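Local coordinates for endoglucanase (Ruminococcus champanellensis, PDB 6WQV), which probably hydrolyses internal beta-1,4-glycosidic bonds of cellulose and related plant polysaccharides as a broad-specificity endoglucanase of glycoside hydrolase family 5, at residues L116-E121 / E160-P165. Residues are numbered along the deposited sequence; the frame is centred on the assembly and turned at random.
Unlike the reference sequence in segment 160-165: Gln164 (reference Glu). With GLC (alpha-D-glucopyranose), chain E; BGC (beta-D-glucopyranose), chain B.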
# COMPACT_ATOMS: atom_id res chain seq x y z
N LEU A 116 5.71 -5.09 -0.30
CA LEU A 116 6.16 -4.88 1.07
C LEU A 116 6.55 -3.42 1.23
O LEU A 116 7.34 -2.90 0.43
CB LEU A 116 7.37 -5.77 1.34
CG LEU A 116 8.05 -5.61 2.70
CD1 LEU A 116 7.07 -6.03 3.79
CD2 LEU A 116 9.32 -6.42 2.78
N ASN A 117 6.03 -2.76 2.27
CA ASN A 117 6.24 -1.32 2.45
C ASN A 117 6.75 -1.00 3.86
O ASN A 117 7.04 -1.88 4.67
CB ASN A 117 4.98 -0.51 2.11
CG ASN A 117 3.93 -0.52 3.22
OD1 ASN A 117 4.14 -1.05 4.30
ND2 ASN A 117 2.78 0.10 2.94
N ILE A 118 6.90 0.31 4.12
CA ILE A 118 6.84 0.88 5.46
C ILE A 118 5.53 1.67 5.53
O ILE A 118 5.13 2.30 4.54
CB ILE A 118 8.06 1.73 5.84
CG1 ILE A 118 8.10 3.09 5.13
CG2 ILE A 118 9.37 0.99 5.54
CD1 ILE A 118 9.33 3.93 5.49
N HIS A 119 4.83 1.59 6.67
CA HIS A 119 3.44 2.01 6.70
C HIS A 119 3.24 3.16 7.67
O HIS A 119 3.45 4.32 7.30
CB HIS A 119 2.51 0.80 6.91
CG HIS A 119 1.11 1.02 6.43
ND1 HIS A 119 0.75 0.87 5.10
CD2 HIS A 119 -0.02 1.39 7.08
CE1 HIS A 119 -0.53 1.12 4.97
NE2 HIS A 119 -1.02 1.44 6.15
N HIS A 120 2.80 2.91 8.90
CA HIS A 120 2.48 4.01 9.82
C HIS A 120 3.74 4.48 10.55
O HIS A 120 3.94 4.27 11.75
CB HIS A 120 1.42 3.58 10.83
CG HIS A 120 0.07 3.30 10.24
ND1 HIS A 120 -0.54 4.15 9.34
CD2 HIS A 120 -0.80 2.29 10.45
CE1 HIS A 120 -1.72 3.66 9.01
NE2 HIS A 120 -1.90 2.53 9.68
N GLU A 121 4.59 5.18 9.79
CA GLU A 121 5.86 5.70 10.28
C GLU A 121 5.81 7.20 10.56
O GLU A 121 6.84 7.81 10.83
CB GLU A 121 6.96 5.44 9.24
CG GLU A 121 7.13 3.97 8.87
CD GLU A 121 7.54 3.08 10.04
OE1 GLU A 121 8.49 3.38 10.78
OE2 GLU A 121 6.88 2.04 10.22
N GLU A 160 7.76 -0.98 -1.67
CA GLU A 160 7.10 0.33 -1.68
C GLU A 160 7.70 1.18 -0.56
O GLU A 160 7.62 0.82 0.62
CB GLU A 160 5.58 0.19 -1.48
CG GLU A 160 4.92 1.54 -1.38
CD GLU A 160 3.42 1.49 -1.37
OE1 GLU A 160 2.86 0.64 -0.65
OE2 GLU A 160 2.81 2.30 -2.10
N GLY A 161 8.28 2.33 -0.93
CA GLY A 161 9.19 3.02 -0.02
C GLY A 161 8.52 3.71 1.16
O GLY A 161 9.14 3.85 2.22
N MET A 162 7.29 4.18 0.98
CA MET A 162 6.53 4.87 2.02
C MET A 162 5.06 4.64 1.72
O MET A 162 4.70 4.20 0.62
CB MET A 162 6.78 6.38 2.02
CG MET A 162 8.20 6.79 2.32
SD MET A 162 8.39 8.57 2.29
CE MET A 162 8.43 8.88 0.53
N ASN A 163 4.21 4.98 2.68
CA ASN A 163 2.77 4.79 2.51
C ASN A 163 2.05 6.09 2.18
O ASN A 163 1.70 6.32 1.02
CB ASN A 163 2.17 4.15 3.76
CG ASN A 163 0.68 3.92 3.65
OD1 ASN A 163 0.21 3.41 2.64
ND2 ASN A 163 -0.05 4.31 4.68
N GLN A 164 1.82 6.93 3.19
CA GLN A 164 1.09 8.18 3.03
C GLN A 164 1.83 9.31 3.72
O GLN A 164 1.33 9.92 4.68
CB GLN A 164 -0.33 8.06 3.59
CG GLN A 164 -1.26 7.27 2.73
CD GLN A 164 -2.69 7.41 3.17
OE1 GLN A 164 -3.02 7.23 4.34
NE2 GLN A 164 -3.56 7.76 2.23
N PRO A 165 3.04 9.63 3.27
CA PRO A 165 3.79 10.73 3.90
C PRO A 165 3.01 12.03 3.81
O PRO A 165 2.46 12.38 2.76
CB PRO A 165 5.09 10.78 3.08
CG PRO A 165 4.69 10.23 1.73
CD PRO A 165 3.70 9.13 2.05
C1 GLC E . -4.90 4.84 4.19
C2 GLC E . -4.05 3.96 5.09
C3 GLC E . -4.66 2.81 5.77
C4 GLC E . -5.99 3.20 6.37
C5 GLC E . -6.87 3.62 5.22
C6 GLC E . -8.33 3.83 5.58
O1 GLC E . -4.95 4.51 2.87
O2 GLC E . -2.87 3.58 4.30
O3 GLC E . -3.72 2.41 6.85
O4 GLC E . -6.52 2.08 7.09
O5 GLC E . -6.35 4.89 4.66
O6 GLC E . -8.48 4.86 6.46
C2 BGC B . -7.92 1.40 8.87
C3 BGC B . -8.39 1.77 10.24
C4 BGC B . -7.26 2.14 11.16
C5 BGC B . -6.39 3.23 10.56
C6 BGC B . -5.15 3.55 11.33
C1 BGC B . -7.05 2.49 8.26
O2 BGC B . -9.04 1.14 8.00
O3 BGC B . -9.15 0.64 10.80
O4 BGC B . -7.80 2.71 12.41
O5 BGC B . -5.94 2.80 9.21
O6 BGC B . -4.53 4.72 10.77
O HOH W 1 2.54 7.10 6.03
O HOH W 2 5.09 5.57 5.24
O HOH W 3 0.31 5.83 7.20
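Leu116 O accepts a nearly straight bond from Glu160 N (2.9 Å, 169° at the hydrogen), the one direct backbone hydrogen bond across the two segments, and the chains stay close beyond it, CA atoms 5.1 Å apart at His119 and Asn163. Waters 1 and 2 both donate to His119 O while accepting from Gln164 N and Asn163 N respectively.

The amide of Asn163 stacks over one face of the His119 ring, with planes 23° apart and ND2 3.2 Å above the ring, displaced toward the rim. The ring's rotation is fixed at both nitrogens: Asn117 ND2 donates to ND1 at 3.1 Å, in the ring plane, and NE2 bonds GLC O3 at 3.0 Å. Asn117 CG sits between its own N and carbonyl carbon (chi1 79°), which brings ND2 to that edge, while Val78 N holds OD1.

The segments carry the C-terminal ends of adjacent parallel strands 113-117 and 157-160 and the loops that follow them, at the C-terminal mouth of the TIM barrel, where family 5 enzymes bind sugar. Asn163 ND2 donates to GLC O2 (2.9 Å), its OD1 being held by Arg75, which also forms a salt bridge with Glu160. Gln164, glutamate in the reference sequence, brings OE1 to 3.0 Å from GLC C1. On the barrel's outer side Ile118 CG1 packs against Gly161 O (3.2 Å), beneath helix 129-149.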